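Local coordinates for luciferase-like monooxygenase (Streptomyces bottropensis, PDB 7BIP), which probably acts as a luciferase-like monooxygenase in the biosynthesis of the aromatic polyketide rishirilide, at residues I172-A177 with A189-M194; E226-S231 with G317-S322; L103-G108 with P168-L173. One frame throughout, in Å; residues are numbered along the deposited sequence.

Contact 1: I172-A177 with A189-M194; sequences ILVATA and AGHGVM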
ATOM      1  N   ILE A 172     -12.636   3.799 -13.651  1.00 14.51           N
ATOM      2  CA  ILE A 172     -11.335   4.152 -14.212  1.00 13.37           C
ATOM      3  C   ILE A 172     -11.426   5.570 -14.762  1.00 13.57           C
ATOM      4  O   ILE A 172     -12.311   5.871 -15.569  1.00 16.46           O
ATOM      5  CB  ILE A 172     -10.908   3.166 -15.317  1.00 14.39           C
ATOM      6  CG1 ILE A 172     -10.629   1.773 -14.739  1.00 14.77           C
ATOM      7  CG2 ILE A 172      -9.656   3.670 -16.056  1.00 14.59           C
ATOM      8  CD1 ILE A 172     -10.358   0.718 -15.828  1.00 17.45           C
ATOM      9  N   LEU A 173     -10.520   6.442 -14.321  1.00 12.96           N
ATOM     10  CA  LEU A 173     -10.412   7.786 -14.873  1.00 13.94           C
ATOM     11  C   LEU A 173      -9.014   7.985 -15.435  1.00 13.28           C
ATOM     12  O   LEU A 173      -8.034   7.496 -14.868  1.00 14.57           O
ATOM     13  CB  LEU A 173     -10.709   8.856 -13.814  1.00 15.92           C
ATOM     14  CG  LEU A 173     -12.058   8.653 -13.132  1.00 18.85           C
ATOM     15  CD1 LEU A 173     -11.832   7.993 -11.783  1.00 19.35           C
ATOM     16  CD2 LEU A 173     -12.795   9.980 -12.990  1.00 18.35           C
ATOM     17  N   VAL A 174      -8.920   8.706 -16.547  1.00 16.04           N
ATOM     18  CA  VAL A 174      -7.648   8.948 -17.220  1.00 14.11           C
ATOM     19  C   VAL A 174      -7.337  10.431 -17.113  1.00 16.32           C
ATOM     20  O   VAL A 174      -8.142  11.275 -17.528  1.00 18.40           O
ATOM     21  CB  VAL A 174      -7.688   8.487 -18.684  1.00 18.60           C
ATOM     22  CG1 VAL A 174      -6.451   8.967 -19.420  1.00 28.61           C
ATOM     23  CG2 VAL A 174      -7.793   6.966 -18.730  1.00 23.86           C
ATOM     24  N   ALA A 175      -6.178  10.750 -16.551  1.00 20.05           N
ATOM     25  CA  ALA A 175      -5.802  12.142 -16.359  1.00 26.37           C
ATOM     26  C   ALA A 175      -5.262  12.706 -17.659  1.00 35.22           C
ATOM     27  O   ALA A 175      -4.421  12.084 -18.316  1.00 33.01           O
ATOM     28  CB  ALA A 175      -4.759  12.278 -15.251  1.00 27.26           C
ATOM     29  N   THR A 176      -5.756  13.876 -18.048  1.00 31.85           N
ATOM     30  CA  THR A 176      -5.177  14.570 -19.188  1.00 46.29           C
ATOM     31  C   THR A 176      -5.047  16.049 -18.856  1.00 54.39           C
ATOM     32  O   THR A 176      -6.036  16.719 -18.536  1.00 55.33           O
ATOM     33  CB  THR A 176      -5.986  14.331 -20.475  1.00 48.60           C
ATOM     34  OG1 THR A 176      -5.324  14.959 -21.581  1.00 53.29           O
ATOM     35  CG2 THR A 176      -7.428  14.825 -20.369  1.00 49.70           C
ATOM     36  N   ALA A 177      -3.798  16.514 -18.835  1.00 59.23           N
ATOM     37  CA  ALA A 177      -3.453  17.922 -18.945  1.00 64.72           C
ATOM     38  C   ALA A 177      -2.903  18.259 -20.316  1.00 72.56           C
ATOM     39  O   ALA A 177      -2.621  19.429 -20.591  1.00 73.10           O
ATOM     40  CB  ALA A 177      -2.406  18.301 -17.893  1.00 63.44           C
ATOM     41  N   ALA A 189     -13.182   4.531 -24.649  1.00 34.51           N
ATOM     42  CA  ALA A 189     -12.966   3.365 -23.808  1.00 26.94           C
ATOM     43  C   ALA A 189     -13.945   3.287 -22.644  1.00 28.71           C
ATOM     44  O   ALA A 189     -13.869   2.341 -21.854  1.00 29.32           O
ATOM     45  CB  ALA A 189     -11.529   3.366 -23.278  1.00 21.06           C
ATOM     46  N   GLY A 190     -14.857   4.250 -22.519  1.00 26.83           N
ATOM     47  CA  GLY A 190     -15.774   4.289 -21.397  1.00 22.86           C
ATOM     48  C   GLY A 190     -15.171   4.797 -20.109  1.00 21.95           C
ATOM     49  O   GLY A 190     -15.778   4.620 -19.043  1.00 23.49           O
ATOM     50  N   HIS A 191     -14.002   5.424 -20.169  1.00 20.88           N
ATOM     51  CA  HIS A 191     -13.333   5.877 -18.958  1.00 17.36           C
ATOM     52  C   HIS A 191     -13.788   7.279 -18.574  1.00 20.59           C
ATOM     53  O   HIS A 191     -14.279   8.056 -19.398  1.00 20.12           O
ATOM     54  CB  HIS A 191     -11.812   5.873 -19.136  1.00 15.99           C
ATOM     55  CG  HIS A 191     -11.236   4.525 -19.428  1.00 19.15           C
ATOM     56  ND1 HIS A 191     -11.819   3.355 -18.991  1.00 20.51           N
ATOM     57  CD2 HIS A 191     -10.117   4.162 -20.100  1.00 20.45           C
ATOM     58  CE1 HIS A 191     -11.085   2.327 -19.383  1.00 23.79           C
ATOM     59  NE2 HIS A 191     -10.043   2.791 -20.052  1.00 19.20           N
ATOM     60  N   GLY A 192     -13.601   7.602 -17.300  1.00 16.85           N
ATOM     61  CA  GLY A 192     -13.706   8.972 -16.852  1.00 17.64           C
ATOM     62  C   GLY A 192     -12.468   9.759 -17.228  1.00 19.32           C
ATOM     63  O   GLY A 192     -11.521   9.249 -17.821  1.00 17.16           O
ATOM     64  N   VAL A 193     -12.468  11.037 -16.867  1.00 16.55           N
ATOM     65  CA  VAL A 193     -11.374  11.923 -17.243  1.00 15.48           C
ATOM     66  C   VAL A 193     -11.035  12.847 -16.075  1.00 17.55           C
ATOM     67  O   VAL A 193     -11.897  13.212 -15.269  1.00 18.85           O
ATOM     68  CB  VAL A 193     -11.730  12.699 -18.544  1.00 24.72           C
ATOM     69  CG1 VAL A 193     -12.761  13.803 -18.293  1.00 21.22           C
ATOM     70  CG2 VAL A 193     -10.491  13.235 -19.216  1.00 35.98           C
ATOM     71  N   MET A 194      -9.751  13.182 -15.953  1.00 16.33           N
ATOM     72  CA  MET A 194      -9.284  14.152 -14.967  1.00 15.77           C
ATOM     73  C   MET A 194      -8.607  15.289 -15.718  1.00 20.37           C
ATOM     74  O   MET A 194      -7.651  15.059 -16.460  1.00 18.69           O
ATOM     75  CB  MET A 194      -8.334  13.502 -13.953  1.00 17.45           C
ATOM     76  CG  MET A 194      -8.767  12.093 -13.536  1.00 19.64           C
ATOM     77  SD  MET A 194      -7.644  11.334 -12.344  0.78 19.57           S
ATOM     78  CE  MET A 194      -8.477  11.803 -10.836  1.00 18.73           C
TER
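Ile-172 and His-191 lie alongside each other, and the CG2 methyl of Ile-172 sits over the centre of the His-191 ring, 3.7 Å from its centroid and only 13° off the normal, a CH-pi contact. With CG1 beside its own backbone N (chi1 -67°), Ile-172 sends CG2 the other way, over the imidazole. Ala-189 CB covers the opposite ring face near its rim, and Val-174 CG2 comes obliquely to His-191 CD2 at 3.9 Å. Leu-173, Ala-175 and Met-194 share the other face of the sheet: Met-194 CG packs on Leu-173 CB at 3.8 Å, while its CB meets Ala-175 CB at 4.0 Å. Gly-192, having no side chain, lets Leu-173 CG approach its CA to 4.1 Å. Farther along, the methyls Thr-176 CG2 and Val-193 CG2 meet at 3.6 Å; the hydroxyl of Thr-176 is hydrogen-bonded to Ser-182. Four backbone bonds set the parallel pairing, the shortest from Thr-176 N to Met-194 O at 2.7 Å. A Schellman motif at Gly-190 ends helix 180-188; with that helix between them in sequence, the parallel strands 171-175 and 192-195 make the beta-alpha-beta unit from which a TIM barrel is built.

Contact 2: E226-S231 with G317-S322; sequences EDIHMS and GDFTIS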
ATOM      1  N   GLU A 226     -19.501  12.170 -11.592  1.00 21.95           N
ATOM      2  CA  GLU A 226     -18.386  11.453 -10.977  1.00 23.72           C
ATOM      3  C   GLU A 226     -17.367  10.948 -11.994  1.00 23.19           C
ATOM      4  O   GLU A 226     -16.312  10.436 -11.590  1.00 27.73           O
ATOM      5  CB  GLU A 226     -18.909  10.292 -10.128  1.00 24.44           C
ATOM      6  CG  GLU A 226     -19.461  10.747  -8.790  1.00 31.42           C
ATOM      7  CD  GLU A 226     -20.105   9.632  -8.001  1.00 44.34           C
ATOM      8  OE1 GLU A 226     -21.106   9.068  -8.491  1.00 52.40           O
ATOM      9  OE2 GLU A 226     -19.616   9.329  -6.889  1.00 37.29           O
ATOM     10  N   ASP A 227     -17.633  11.106 -13.289  1.00 21.72           N
ATOM     11  CA  ASP A 227     -16.707  10.695 -14.336  1.00 21.48           C
ATOM     12  C   ASP A 227     -15.753  11.804 -14.753  1.00 19.64           C
ATOM     13  O   ASP A 227     -14.898  11.575 -15.609  1.00 23.82           O
ATOM     14  CB  ASP A 227     -17.481  10.210 -15.565  1.00 25.78           C
ATOM     15  CG  ASP A 227     -18.139   8.873 -15.336  1.00 35.93           C
ATOM     16  OD1 ASP A 227     -17.437   7.942 -14.882  1.00 36.74           O
ATOM     17  OD2 ASP A 227     -19.355   8.753 -15.598  1.00 35.27           O
ATOM     18  N   ILE A 228     -15.883  12.999 -14.177  1.00 17.02           N
ATOM     19  CA  ILE A 228     -15.079  14.151 -14.563  1.00 16.73           C
ATOM     20  C   ILE A 228     -14.525  14.768 -13.287  1.00 17.66           C
ATOM     21  O   ILE A 228     -15.296  15.256 -12.449  1.00 17.51           O
ATOM     22  CB  ILE A 228     -15.896  15.183 -15.354  1.00 18.37           C
ATOM     23  CG1 ILE A 228     -16.414  14.582 -16.667  1.00 20.52           C
ATOM     24  CG2 ILE A 228     -15.072  16.428 -15.637  1.00 16.97           C
ATOM     25  CD1 ILE A 228     -17.457  15.456 -17.336  1.00 22.90           C
ATOM     26  N   HIS A 229     -13.199  14.734 -13.135  1.00 17.39           N
ATOM     27  CA  HIS A 229     -12.516  15.219 -11.939  1.00 14.44           C
ATOM     28  C   HIS A 229     -11.597  16.381 -12.287  1.00 16.25           C
ATOM     29  O   HIS A 229     -10.934  16.366 -13.322  1.00 16.52           O
ATOM     30  CB  HIS A 229     -11.658  14.117 -11.294  1.00 17.24           C
ATOM     31  CG  HIS A 229     -12.427  13.148 -10.450  1.00 19.41           C
ATOM     32  ND1 HIS A 229     -11.997  12.744  -9.203  1.00 19.33           N
ATOM     33  CD2 HIS A 229     -13.577  12.473 -10.689  1.00 18.14           C
ATOM     34  CE1 HIS A 229     -12.861  11.877  -8.703  1.00 17.88           C
ATOM     35  NE2 HIS A 229     -13.824  11.691  -9.587  1.00 17.81           N
ATOM     36  N   MET A 230     -11.541  17.383 -11.410  1.00 16.05           N
ATOM     37  CA  MET A 230     -10.539  18.439 -11.507  1.00 14.68           C
ATOM     38  C   MET A 230     -10.122  18.818 -10.095  1.00 15.23           C
ATOM     39  O   MET A 230     -10.958  18.830  -9.192  1.00 16.40           O
ATOM     40  CB  MET A 230     -11.065  19.691 -12.226  1.00 15.51           C
ATOM     41  CG  MET A 230     -11.694  19.422 -13.590  1.00 14.12           C
ATOM     42  SD  MET A 230     -12.164  20.965 -14.382  0.92 18.16           S
ATOM     43  CE  MET A 230     -13.536  20.421 -15.399  1.00 21.23           C
ATOM     44  N   SER A 231      -8.843  19.134  -9.906  1.00 13.76           N
ATOM     45  CA  SER A 231      -8.333  19.557  -8.604  1.00 12.40           C
ATOM     46  C   SER A 231      -8.087  21.058  -8.598  1.00 15.18           C
ATOM     47  O   SER A 231      -7.631  21.625  -9.595  1.00 16.12           O
ATOM     48  CB  SER A 231      -7.043  18.824  -8.228  1.00 18.49           C
ATOM     49  OG  SER A 231      -7.313  17.473  -7.886  1.00 24.87           O
ATOM     50  N   GLY A 317     -20.316  22.713 -16.358  1.00 21.59           N
ATOM     51  CA  GLY A 317     -21.343  21.778 -15.960  1.00 20.75           C
ATOM     52  C   GLY A 317     -21.036  21.186 -14.599  1.00 21.75           C
ATOM     53  O   GLY A 317     -20.145  21.638 -13.874  1.00 21.73           O
ATOM     54  N   ASP A 318     -21.790  20.149 -14.248  1.00 21.77           N
ATOM     55  CA  ASP A 318     -21.598  19.488 -12.961  1.00 19.69           C
ATOM     56  C   ASP A 318     -20.487  18.447 -13.044  1.00 23.62           C
ATOM     57  O   ASP A 318     -20.463  17.629 -13.968  1.00 23.67           O
ATOM     58  CB  ASP A 318     -22.900  18.835 -12.510  1.00 22.91           C
ATOM     59  CG  ASP A 318     -23.851  19.821 -11.892  1.00 29.86           C
ATOM     60  OD1 ASP A 318     -23.477  20.441 -10.877  1.00 26.94           O
ATOM     61  OD2 ASP A 318     -24.965  19.989 -12.429  1.00 31.56           O
ATOM     62  N   PHE A 319     -19.568  18.468 -12.081  1.00 17.96           N
ATOM     63  CA  PHE A 319     -18.467  17.503 -12.064  1.00 18.01           C
ATOM     64  C   PHE A 319     -17.951  17.397 -10.630  1.00 16.68           C
ATOM     65  O   PHE A 319     -18.558  17.930  -9.695  1.00 18.60           O
ATOM     66  CB  PHE A 319     -17.376  17.894 -13.074  1.00 19.52           C
ATOM     67  CG  PHE A 319     -16.659  19.185 -12.747  1.00 19.38           C
ATOM     68  CD1 PHE A 319     -15.411  19.162 -12.141  1.00 19.26           C
ATOM     69  CD2 PHE A 319     -17.224  20.413 -13.058  1.00 18.62           C
ATOM     70  CE1 PHE A 319     -14.747  20.339 -11.836  1.00 15.43           C
ATOM     71  CE2 PHE A 319     -16.560  21.598 -12.757  1.00 17.90           C
ATOM     72  CZ  PHE A 319     -15.314  21.557 -12.142  1.00 15.90           C
ATOM     73  N   THR A 320     -16.849  16.670 -10.456  1.00 13.72           N
ATOM     74  CA  THR A 320     -16.265  16.385  -9.150  1.00 13.54           C
ATOM     75  C   THR A 320     -15.000  17.216  -8.960  1.00 16.88           C
ATOM     76  O   THR A 320     -14.048  17.088  -9.739  1.00 16.10           O
ATOM     77  CB  THR A 320     -15.959  14.894  -9.026  1.00 14.68           C
ATOM     78  OG1 THR A 320     -17.180  14.148  -9.169  1.00 17.08           O
ATOM     79  CG2 THR A 320     -15.331  14.588  -7.679  1.00 14.62           C
ATOM     80  N   ILE A 321     -14.989  18.062  -7.927  1.00 13.67           N
ATOM     81  CA  ILE A 321     -13.828  18.890  -7.600  1.00 12.99           C
ATOM     82  C   ILE A 321     -13.117  18.274  -6.405  1.00 12.16           C
ATOM     83  O   ILE A 321     -13.768  17.895  -5.422  1.00 15.06           O
ATOM     84  CB  ILE A 321     -14.239  20.338  -7.285  1.00 14.36           C
ATOM     85  CG1 ILE A 321     -14.545  21.110  -8.574  1.00 15.05           C
ATOM     86  CG2 ILE A 321     -13.128  21.047  -6.479  1.00 13.55           C
ATOM     87  CD1 ILE A 321     -15.078  22.534  -8.366  1.00 15.38           C
ATOM     88  N   SER A 322     -11.790  18.184  -6.484  1.00 13.50           N
ATOM     89  CA  SER A 322     -10.955  17.852  -5.334  1.00 11.59           C
ATOM     90  C   SER A 322     -10.315  19.136  -4.828  1.00 15.65           C
ATOM     91  O   SER A 322      -9.611  19.821  -5.582  1.00 16.24           O
ATOM     92  CB  SER A 322      -9.869  16.826  -5.677  1.00 14.38           C
ATOM     93  OG  SER A 322     -10.423  15.654  -6.239  1.00 18.16           O
TER
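Thr-320 and Ser-322 give their backbone N-H groups to Ile-228 O and Met-230 O, and Met-230 N returns a bond to Thr-320 O, which pairs strands 228-231 and 320-322 in parallel with axes 4.7 Å apart at closest and 26° between their directions. On one face of this pair the long chain of Met-230 crosses the Phe-319 side chain at about a right angle. Its CG touches Phe-319 CE1 at 3.6 Å, and because the chain stays extended beyond CG, the terminal methyl CE reaches over the ring, 3.8 Å from the centroid and 14° off the normal. SD approaches obliquely, completing a Met-aromatic contact. Phe-319 CB rests on Ile-228 CG2 at 3.7 Å, and the chi1 of 66°, with CG between its own N and carbonyl carbon, carries the ring to where Met-230 meets its face; Ile-228 O lies at the ring edge, in plane.

The other face is more polar. Thr-320 CG2 is centred over the His-229 ring, 3.8 Å from its centroid, while Glu-226 O lies in the plane of that ring at its edge. Thr-320 OG1 is hydrogen-bonded to Glu-225 O. Ser-231 OG packs against Ser-322 CB at 3.4 Å, yet the two hydroxyls bond to different partners, Ser-231 to Asn-6 and Ser-322 to His-39 and Lys-41. His-229 ND1 also bonds to Lys-41, seen to bind calcium in a structure of this protein, although none is bound there in this chain.

Strand 228-236 lies between strands 192-195 and 320-324, and the latter pairs in turn with strand 2-6, which closes the barrel. Helix 202-218 covers Ile-228 and Met-230 from outside through Leu-209, whereas His-229, Thr-320 and the serines face the barrel interior.

Contact 3: L103-G108 with P168-L173; sequences LDVGFG and PHPRIL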
ATOM      1  N   LEU A 103     -13.434   2.764  -3.773  1.00 10.95           N
ATOM      2  CA  LEU A 103     -12.268   3.190  -4.538  1.00 12.08           C
ATOM      3  C   LEU A 103     -12.646   3.633  -5.951  1.00 11.36           C
ATOM      4  O   LEU A 103     -13.415   2.958  -6.644  1.00 13.80           O
ATOM      5  CB  LEU A 103     -11.255   2.037  -4.620  1.00 11.18           C
ATOM      6  CG  LEU A 103      -9.996   2.235  -5.466  1.00  9.75           C
ATOM      7  CD1 LEU A 103      -9.111   3.317  -4.859  1.00 12.60           C
ATOM      8  CD2 LEU A 103      -9.225   0.931  -5.545  1.00 10.47           C
ATOM      9  N   ASP A 104     -12.079   4.763  -6.383  1.00 11.88           N
ATOM     10  CA  ASP A 104     -12.065   5.187  -7.778  1.00 13.06           C
ATOM     11  C   ASP A 104     -10.611   5.363  -8.188  1.00 16.58           C
ATOM     12  O   ASP A 104      -9.819   5.924  -7.423  1.00 13.51           O
ATOM     13  CB  ASP A 104     -12.822   6.517  -7.982  1.00 11.95           C
ATOM     14  CG  ASP A 104     -14.215   6.495  -7.372  1.00 19.09           C
ATOM     15  OD1 ASP A 104     -14.975   5.556  -7.659  1.00 19.65           O
ATOM     16  OD2 ASP A 104     -14.544   7.413  -6.595  1.00 22.31           O
ATOM     17  N   VAL A 105     -10.245   4.894  -9.386  1.00 13.33           N
ATOM     18  CA  VAL A 105      -8.832   4.810  -9.760  1.00 12.59           C
ATOM     19  C   VAL A 105      -8.559   5.760 -10.922  1.00 13.65           C
ATOM     20  O   VAL A 105      -8.892   5.474 -12.079  1.00 14.06           O
ATOM     21  CB  VAL A 105      -8.406   3.386 -10.113  1.00 14.56           C
ATOM     22  CG1 VAL A 105      -6.902   3.378 -10.400  1.00 11.28           C
ATOM     23  CG2 VAL A 105      -8.731   2.444  -8.958  1.00 13.80           C
ATOM     24  N   GLY A 106      -7.909   6.880 -10.625  1.00 12.40           N
ATOM     25  CA  GLY A 106      -7.325   7.710 -11.663  1.00 13.45           C
ATOM     26  C   GLY A 106      -5.927   7.231 -12.024  1.00 13.91           C
ATOM     27  O   GLY A 106      -5.117   6.912 -11.151  1.00 11.83           O
ATOM     28  N   PHE A 107      -5.669   7.169 -13.331  1.00 13.36           N
ATOM     29  CA  PHE A 107      -4.374   6.830 -13.912  1.00 11.65           C
ATOM     30  C   PHE A 107      -3.848   8.060 -14.643  1.00 14.18           C
ATOM     31  O   PHE A 107      -4.596   8.710 -15.375  1.00 15.39           O
ATOM     32  CB  PHE A 107      -4.476   5.682 -14.940  1.00 12.22           C
ATOM     33  CG  PHE A 107      -5.018   4.365 -14.402  1.00 12.05           C
ATOM     34  CD1 PHE A 107      -4.162   3.275 -14.215  1.00 18.58           C
ATOM     35  CD2 PHE A 107      -6.375   4.184 -14.180  1.00 13.19           C
ATOM     36  CE1 PHE A 107      -4.647   2.043 -13.757  1.00 17.18           C
ATOM     37  CE2 PHE A 107      -6.876   2.954 -13.732  1.00 16.69           C
ATOM     38  CZ  PHE A 107      -6.003   1.879 -13.517  1.00 14.65           C
ATOM     39  N   GLY A 108      -2.560   8.377 -14.470  1.00 15.16           N
ATOM     40  CA  GLY A 108      -1.996   9.581 -15.046  1.00 16.23           C
ATOM     41  C   GLY A 108      -0.678   9.330 -15.758  1.00 16.35           C
ATOM     42  O   GLY A 108      -0.053   8.281 -15.614  1.00 15.70           O
ATOM     43  N   PRO A 168     -17.957  -3.878 -12.772  1.00 20.08           N
ATOM     44  CA  PRO A 168     -16.939  -4.904 -13.028  1.00 15.73           C
ATOM     45  C   PRO A 168     -15.618  -4.682 -12.298  1.00 14.20           C
ATOM     46  O   PRO A 168     -14.820  -5.604 -12.185  1.00 20.04           O
ATOM     47  CB  PRO A 168     -16.728  -4.811 -14.547  1.00 19.21           C
ATOM     48  CG  PRO A 168     -17.075  -3.392 -14.885  1.00 20.31           C
ATOM     49  CD  PRO A 168     -18.179  -3.002 -13.939  1.00 19.11           C
ATOM     50  N   HIS A 169     -15.419  -3.466 -11.794  1.00 14.02           N
ATOM     51  CA  HIS A 169     -14.177  -3.030 -11.171  1.00 13.16           C
ATOM     52  C   HIS A 169     -14.361  -1.577 -10.753  1.00 12.50           C
ATOM     53  O   HIS A 169     -15.382  -0.967 -11.100  1.00 16.01           O
ATOM     54  CB  HIS A 169     -12.988  -3.207 -12.131  1.00 14.57           C
ATOM     55  CG  HIS A 169     -13.200  -2.617 -13.491  1.00 14.33           C
ATOM     56  ND1 HIS A 169     -13.220  -1.259 -13.717  1.00 16.36           N
ATOM     57  CD2 HIS A 169     -13.374  -3.203 -14.700  1.00 15.43           C
ATOM     58  CE1 HIS A 169     -13.422  -1.031 -15.004  1.00 16.38           C
ATOM     59  NE2 HIS A 169     -13.509  -2.195 -15.624  1.00 16.23           N
ATOM     60  N   PRO A 170     -13.442  -1.001  -9.978  1.00 14.43           N
ATOM     61  CA  PRO A 170     -13.538   0.429  -9.674  1.00 13.10           C
ATOM     62  C   PRO A 170     -13.596   1.273 -10.942  1.00 15.08           C
ATOM     63  O   PRO A 170     -13.060   0.903 -11.992  1.00 14.32           O
ATOM     64  CB  PRO A 170     -12.258   0.703  -8.883  1.00 11.46           C
ATOM     65  CG  PRO A 170     -11.928  -0.597  -8.259  1.00 14.55           C
ATOM     66  CD  PRO A 170     -12.285  -1.619  -9.301  1.00 15.57           C
ATOM     67  N   ARG A 171     -14.271   2.417 -10.831  1.00 16.65           N
ATOM     68  CA  ARG A 171     -14.280   3.402 -11.908  1.00 17.64           C
ATOM     69  C   ARG A 171     -12.853   3.710 -12.338  1.00 17.91           C
ATOM     70  O   ARG A 171     -11.963   3.864 -11.501  1.00 14.45           O
ATOM     71  CB  ARG A 171     -14.967   4.686 -11.438  1.00 15.67           C
ATOM     72  CG  ARG A 171     -15.279   5.679 -12.567  1.00 22.68           C
ATOM     73  CD  ARG A 171     -15.806   7.003 -12.011  1.00 26.57           C
ATOM     74  NE  ARG A 171     -16.996   6.817 -11.189  1.00 28.53           N
ATOM     75  CZ  ARG A 171     -18.236   6.785 -11.664  1.00 37.23           C
ATOM     76  NH1 ARG A 171     -18.447   6.922 -12.968  1.00 38.80           N
ATOM     77  NH2 ARG A 171     -19.262   6.612 -10.837  1.00 39.59           N
ATOM     78  N   ILE A 172     -12.636   3.799 -13.651  1.00 14.51           N
ATOM     79  CA  ILE A 172     -11.335   4.152 -14.212  1.00 13.37           C
ATOM     80  C   ILE A 172     -11.426   5.570 -14.762  1.00 13.57           C
ATOM     81  O   ILE A 172     -12.311   5.871 -15.569  1.00 16.46           O
ATOM     82  CB  ILE A 172     -10.908   3.166 -15.317  1.00 14.39           C
ATOM     83  CG1 ILE A 172     -10.629   1.773 -14.739  1.00 14.77           C
ATOM     84  CG2 ILE A 172      -9.656   3.670 -16.056  1.00 14.59           C
ATOM     85  CD1 ILE A 172     -10.358   0.718 -15.828  1.00 17.45           C
ATOM     86  N   LEU A 173     -10.520   6.442 -14.321  1.00 12.96           N
ATOM     87  CA  LEU A 173     -10.412   7.786 -14.873  1.00 13.94           C
ATOM     88  C   LEU A 173      -9.014   7.985 -15.435  1.00 13.28           C
ATOM     89  O   LEU A 173      -8.034   7.496 -14.868  1.00 14.57           O
ATOM     90  CB  LEU A 173     -10.709   8.856 -13.814  1.00 15.92           C
ATOM     91  CG  LEU A 173     -12.058   8.653 -13.132  1.00 18.85           C
ATOM     92  CD1 LEU A 173     -11.832   7.993 -11.783  1.00 19.35           C
ATOM     93  CD2 LEU A 173     -12.795   9.980 -12.990  1.00 18.35           C
TER
HETATM   94  O   HOH W   1     -15.886   3.223  -8.667  1.00 14.55           O
HETATM   95  O   HOH W   2     -17.348   6.788  -8.469  1.00 38.82           O
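Arg-171 runs alongside Asp-104, pointing the same way. CB passes Asp-104 OD1 at 3.9 Å. CG continues opposite the backbone N (chi1 -168°), and CD packs against Glu-226 O. The chain then bends at chi3 (-57°), which sets NE 4.3 Å from Asp-104 OD1, too far for a salt bridge, with the guanidinium and carboxylate planes 63° apart. A water fills the gap: it accepts from Arg-171 NE at 2.7 Å, in the guanidinium plane, and donates to Asp-104 OD1 at 2.8 Å. A second water accepts from the Arg-171 backbone N and donates to the same OD1, so the carboxylate oxygen is linked to both backbone and side chain of Arg-171. At the tip, NH1 is paired with Asp-227, in a salt bridge modelled too short to be trusted in detail, and NH2 has a long, weak ion pair with Glu-226. Asp-104 OD2 has its own salt bridge to Arg-72 NE, and this alternation of charges would probably stabilise the ionised forms.

Apolar groups occupy the other face. Pro-170 CB is 3.4 Å from Leu-103 O and also packs on Val-105 CG2, at 3.9 Å. The Phe-107 ring brings CE2 obliquely to Ile-172 CG2 at 3.7 Å and turns an edge to Leu-173 O. That oxygen accepts from Phe-107 N at 2.8 Å; the parallel pairing is completed by Val-105 N to Arg-171 O and Leu-173 N to Val-105 O. Helices 85-98 and 126-142 cover this apolar side. Two adjacent parallel strands, with helices outside and with Asp-104 and Arg-171 joined through water on the opposite face, near the strand starts, are consistent with the TIM-barrel fold of the luciferase-like family.

From the N terminus, contact 3 comes first, closing a 59-residue loop between strands 103-107 and 171-175. Contact 1 starts on the stretch where contact 3 ends, sharing Ile-172 and Leu-173, and closes a loop of just 11 residues around helix 180-188. Contact 2 follows in series and spans 85 residues; none nests inside another or crosses it. Together they join five strands of one parallel sheet, with strand 171-175 common to contacts 3 and 1. The step from contact 1 to contact 2 is made by probable hydrogen bonds between Val-193 N and Asp-227 O (2.8 Å) and between Val-193 O and His-229 N, while Leu-173 CD2 packs on His-229 CD2 over the intervening strand at Gly-192.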